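Local atomic coordinates of peptidoglycan-recognition protein SA (Drosophila melanogaster, PDB entry 1SXR), a protein that binds peptidoglycan of Gram-positive bacteria as a secreted recognition receptor and activates the Toll pathway of innate immunity. Residues Phe78-Asp83 with Thr107-Ile112; Val38-Thr43 with Gln157-Thr162. All coordinates share one frame; numbering follows the deposited sequence. Where two conformers were deposited one is given.

Interaction 1 and interaction 2 share one mixed sheet: strand 106-111 of interaction 1 lies directly beside strand 35-42 of interaction 2, and the contact centres are about 10 Å apart. The probable hydrogen bonds Ile109 N to Val39 O and Ile109 O to His41 N, each 2.9 Å, join them. Further along, Ile112 packs against Thr43. Interaction 1 thus pairs two interior strands of the sheet, while interaction 2 is where a loop late in the chain closes over a strand end. That loop carries Thr156, inferred to contact peptidoglycan; the side chain of Thr156 is about 3 Å from that of Ser158 but about 11 Å from that of Ala110.

Interaction 1. Residues Phe78-Asp83 with Thr107-Ile112; sequences FLIGND and TGIAFI
Phe78, Leu79 and Ile80 pair with Ile109, Ala110 and Phe111 as neighbouring parallel strands whose axes approach to 4.7 Å at an angle of 23°. Four backbone hydrogen bonds tie them. Ala110 is held through the two peptide groups that flank its CA, giving its N-H to Phe78 O and receiving Ile80 N at its own O, while Phe78 N reaches Gly108 O and Ile112 N reaches Ile80 O. A water also donates to Ile80 O and to Ile112 O, so the carbonyl of Ile80 takes two bonds just where the strand ends.

Ile112 can be followed outward. Its CB and CG1 both rest 3.6 Å from Ile80 O, CG1 also comes 3.9 Å from Leu79 CB, and CD1 stays near that same Leu79 CB at 4.0 Å. Because CG1 stands anti to the carbonyl carbon (chi1 -59°), the CG1-CD1 arm reaches across toward Leu79.

On the face of Phe78, Ile80, Ile109 and Phe111, Ile80 CD1 meets Ile109 CG2 at 3.6 Å and, obliquely, Phe111 CE1 at 4.2 Å. These branched and aromatic groups face helix 122-137, where Ala124, Ala128 and Leu132 receive them. Thr107 CG2 touches the edge of the Phe78 ring, which also packs edge-to-face with Trp92. Leu79 looks the other way, onto Leu58 and Met61 of helix 50-67, beside Ala110, whose lone methyl, against Tyr76, suits this side next to the larger Leu79. A buried parallel strand pair with helices over both faces is typical of the central sheet of the peptidoglycan-recognition and type 2 amidase fold.

Interaction 2. Residues Val38-Thr43 with Gln157-Thr162; sequences VVIHHT and QSPGLT
Where strand 35-42 ends, the backbones of His41 and Pro159 pass with CA atoms 4.1 Å apart, and a cis peptide before Pro159 turns the loop across the strand. This is the paired-histidine strand end of the type 2 amidase fold, next to Thr156; in zinc-dependent relatives a cysteine probably occupies the place of Ser158. The small hydroxyl of Ser158 suits a double grip: with OG anti to its own N (chi1 -179°), it meets His41 ND1 at 2.8 Å, in plane at that ring's edge, and accepts His42 N at 3.0 Å. NE2 of the same ring bonds Thr99 OG1, and the two bonds together probably fix its rotation.

The His42 ring lies flat under the loop, with Pro159 O 3.1 Å above its plane toward the rim and Gly160 N over its centre. Replacing His42 by an alanine would probably open a gap beneath the Pro159-Gly160 peptide and let that loop shift. Pro159 fills the turn, its CB 4.1 Å from Ile40 CG2. At the N-cap of helix 161-167, a phi of 97° suits Gly160, since a CB would jam against the Pro159 carbonyl and crowd His42 CD2; Gly160 N donates to Gln157 O at 2.8 Å.

Interaction 1. Residues Phe78-Asp83 with Thr107-Ile112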
# COMPACT_ATOMS: atom_id res chain seq x y z
N PHE A 78 3.59 1.29 0.83
CA PHE A 78 3.21 2.57 1.50
C PHE A 78 1.93 2.40 2.26
O PHE A 78 1.09 1.55 1.94
CB PHE A 78 2.99 3.67 0.45
CG PHE A 78 4.25 3.97 -0.32
CD1 PHE A 78 5.25 4.74 0.27
CD2 PHE A 78 4.43 3.47 -1.60
CE1 PHE A 78 6.45 5.00 -0.42
CE2 PHE A 78 5.62 3.72 -2.29
CZ PHE A 78 6.62 4.48 -1.70
N LEU A 79 1.76 3.27 3.26
CA LEU A 79 0.52 3.31 4.05
C LEU A 79 0.06 4.76 4.16
O LEU A 79 0.88 5.65 4.17
CB LEU A 79 0.71 2.73 5.47
CG LEU A 79 1.23 1.29 5.59
CD1 LEU A 79 2.78 1.25 5.69
CD2 LEU A 79 0.58 0.56 6.74
N ILE A 80 -1.25 4.99 4.19
CA ILE A 80 -1.74 6.36 4.17
C ILE A 80 -2.69 6.54 5.35
O ILE A 80 -3.66 5.78 5.49
CB ILE A 80 -2.46 6.63 2.86
CG1 ILE A 80 -1.50 6.48 1.68
CG2 ILE A 80 -3.02 8.05 2.84
CD1 ILE A 80 -2.16 6.51 0.34
N GLY A 81 -2.40 7.52 6.21
CA GLY A 81 -3.22 7.78 7.39
C GLY A 81 -4.33 8.80 7.14
O GLY A 81 -4.45 9.33 6.04
N ASN A 82 -5.13 9.05 8.19
CA ASN A 82 -6.34 9.86 8.13
C ASN A 82 -6.03 11.31 7.77
O ASN A 82 -6.87 12.00 7.16
CB ASN A 82 -7.03 9.92 9.50
CG ASN A 82 -7.78 8.67 9.86
OD1 ASN A 82 -7.94 7.77 9.05
ND2 ASN A 82 -8.25 8.62 11.11
N ASP A 83 -4.85 11.79 8.20
CA ASP A 83 -4.44 13.18 7.91
C ASP A 83 -3.84 13.30 6.52
O ASP A 83 -3.42 14.38 6.11
CB ASP A 83 -3.40 13.69 8.92
CG ASP A 83 -4.00 14.07 10.27
OD1 ASP A 83 -5.24 13.93 10.45
OD2 ASP A 83 -3.30 14.53 11.22
N THR A 107 3.10 -2.33 -6.67
CA THR A 107 3.29 -1.49 -5.51
C THR A 107 2.02 -1.58 -4.68
O THR A 107 0.97 -1.24 -5.20
CB THR A 107 3.49 -0.03 -5.94
OG1 THR A 107 4.65 0.05 -6.77
CG2 THR A 107 3.80 0.81 -4.73
N GLY A 108 2.13 -2.05 -3.43
CA GLY A 108 0.97 -2.21 -2.55
C GLY A 108 0.81 -0.98 -1.67
O GLY A 108 1.76 -0.57 -0.97
N ILE A 109 -0.38 -0.38 -1.71
CA ILE A 109 -0.66 0.82 -0.91
C ILE A 109 -1.83 0.53 -0.01
O ILE A 109 -2.90 0.15 -0.50
CB ILE A 109 -1.00 1.99 -1.84
CG1 ILE A 109 0.16 2.29 -2.79
CG2 ILE A 109 -1.45 3.24 -1.05
CD1 ILE A 109 -0.20 3.33 -3.85
N ALA A 110 -1.62 0.68 1.30
CA ALA A 110 -2.70 0.42 2.25
C ALA A 110 -3.18 1.72 2.85
O ALA A 110 -2.39 2.50 3.38
CB ALA A 110 -2.23 -0.53 3.36
N PHE A 111 -4.50 1.90 2.82
CA PHE A 111 -5.12 2.90 3.66
C PHE A 111 -5.22 2.38 5.09
O PHE A 111 -5.74 1.27 5.31
CB PHE A 111 -6.50 3.19 3.12
CG PHE A 111 -6.45 3.97 1.83
CD1 PHE A 111 -6.36 5.36 1.82
CD2 PHE A 111 -6.48 3.29 0.61
CE1 PHE A 111 -6.32 6.06 0.61
CE2 PHE A 111 -6.43 4.00 -0.61
CZ PHE A 111 -6.36 5.39 -0.59
N ILE A 112 -4.70 3.15 6.05
CA ILE A 112 -4.76 2.73 7.45
C ILE A 112 -6.20 2.86 7.97
O ILE A 112 -6.77 3.96 8.00
CB ILE A 112 -3.80 3.57 8.32
CG1 ILE A 112 -2.36 3.40 7.81
CG2 ILE A 112 -3.95 3.17 9.80
CD1 ILE A 112 -1.34 4.31 8.52
O HOH W 1 -6.49 6.02 5.84

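Interaction 2. Residues Val38-Thr43 with Gln157-Thr162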
# COMPACT_ATOMS: atom_id res chain seq x y z
N VAL A 38 -0.53 -1.38 -9.36
CA VAL A 38 -0.71 -0.83 -8.01
C VAL A 38 -1.86 -1.58 -7.37
O VAL A 38 -2.94 -1.70 -7.96
CB VAL A 38 -1.05 0.66 -8.09
CG1 VAL A 38 -1.38 1.21 -6.71
CG2 VAL A 38 0.10 1.42 -8.73
N VAL A 39 -1.64 -2.12 -6.17
CA VAL A 39 -2.67 -2.88 -5.47
C VAL A 39 -3.13 -2.09 -4.24
O VAL A 39 -2.29 -1.74 -3.39
CB VAL A 39 -2.17 -4.24 -4.98
CG1 VAL A 39 -3.39 -5.06 -4.48
CG2 VAL A 39 -1.41 -4.96 -6.12
N ILE A 40 -4.43 -1.83 -4.13
CA ILE A 40 -4.96 -1.08 -2.99
C ILE A 40 -5.50 -2.03 -1.92
O ILE A 40 -6.21 -3.00 -2.21
CB ILE A 40 -6.11 -0.12 -3.43
CG1 ILE A 40 -5.64 0.86 -4.52
CG2 ILE A 40 -6.64 0.66 -2.22
CD1 ILE A 40 -4.40 1.62 -4.16
N HIS A 41 -5.12 -1.72 -0.68
CA HIS A 41 -5.48 -2.51 0.51
C HIS A 41 -5.98 -1.58 1.60
O HIS A 41 -5.81 -0.37 1.53
CB HIS A 41 -4.23 -3.24 1.03
CG HIS A 41 -3.94 -4.51 0.31
ND1 HIS A 41 -4.69 -5.65 0.48
CD2 HIS A 41 -2.97 -4.83 -0.59
CE1 HIS A 41 -4.20 -6.62 -0.27
NE2 HIS A 41 -3.16 -6.14 -0.94
N HIS A 42 -6.60 -2.17 2.61
CA HIS A 42 -6.75 -1.49 3.90
C HIS A 42 -6.10 -2.32 4.97
O HIS A 42 -5.87 -3.52 4.76
CB HIS A 42 -8.22 -1.12 4.21
CG HIS A 42 -9.15 -2.26 4.58
ND1 HIS A 42 -8.89 -3.60 4.44
CD2 HIS A 42 -10.43 -2.18 5.03
CE1 HIS A 42 -9.96 -4.30 4.79
NE2 HIS A 42 -10.90 -3.46 5.16
N THR A 43 -5.76 -1.70 6.11
CA THR A 43 -5.04 -2.45 7.15
C THR A 43 -5.96 -3.14 8.14
O THR A 43 -5.50 -4.00 8.89
CB THR A 43 -4.11 -1.56 7.97
OG1 THR A 43 -4.85 -0.52 8.59
CG2 THR A 43 -3.09 -0.83 7.05
N GLN A 157 -11.02 -9.53 1.72
CA GLN A 157 -12.02 -8.48 1.60
C GLN A 157 -11.36 -7.14 1.37
O GLN A 157 -12.00 -6.18 0.98
CB GLN A 157 -12.88 -8.38 2.85
CG GLN A 157 -13.64 -9.65 3.23
CD GLN A 157 -14.88 -9.35 4.08
OE1 GLN A 157 -15.21 -8.19 4.33
NE2 GLN A 157 -15.55 -10.40 4.52
N SER A 158 -10.05 -7.07 1.63
CA SER A 158 -9.31 -5.82 1.48
C SER A 158 -9.42 -5.31 0.04
O SER A 158 -9.29 -6.11 -0.90
CB SER A 158 -7.84 -6.11 1.85
OG SER A 158 -7.05 -4.96 1.76
N PRO A 159 -9.62 -4.01 -0.20
CA PRO A 159 -9.56 -2.91 0.78
C PRO A 159 -10.86 -2.51 1.44
O PRO A 159 -10.96 -1.39 1.96
CB PRO A 159 -9.15 -1.73 -0.09
CG PRO A 159 -9.87 -1.99 -1.43
CD PRO A 159 -9.81 -3.50 -1.59
N GLY A 160 -11.84 -3.41 1.44
CA GLY A 160 -13.16 -3.12 2.02
C GLY A 160 -14.10 -2.70 0.90
O GLY A 160 -13.71 -1.91 0.06
N LEU A 161 -15.34 -3.19 0.92
CA LEU A 161 -16.29 -2.92 -0.18
C LEU A 161 -16.49 -1.44 -0.50
O LEU A 161 -16.52 -1.06 -1.66
CB LEU A 161 -17.65 -3.54 0.13
CG LEU A 161 -18.66 -3.43 -1.01
CD1 LEU A 161 -18.08 -4.01 -2.29
CD2 LEU A 161 -19.97 -4.15 -0.64
N THR A 162 -16.64 -0.61 0.52
CA THR A 162 -16.88 0.81 0.28
C THR A 162 -15.70 1.48 -0.43
O THR A 162 -15.86 2.29 -1.35
CB THR A 162 -17.22 1.53 1.58
OG1 THR A 162 -18.49 1.04 2.06
CG2 THR A 162 -17.47 3.01 1.32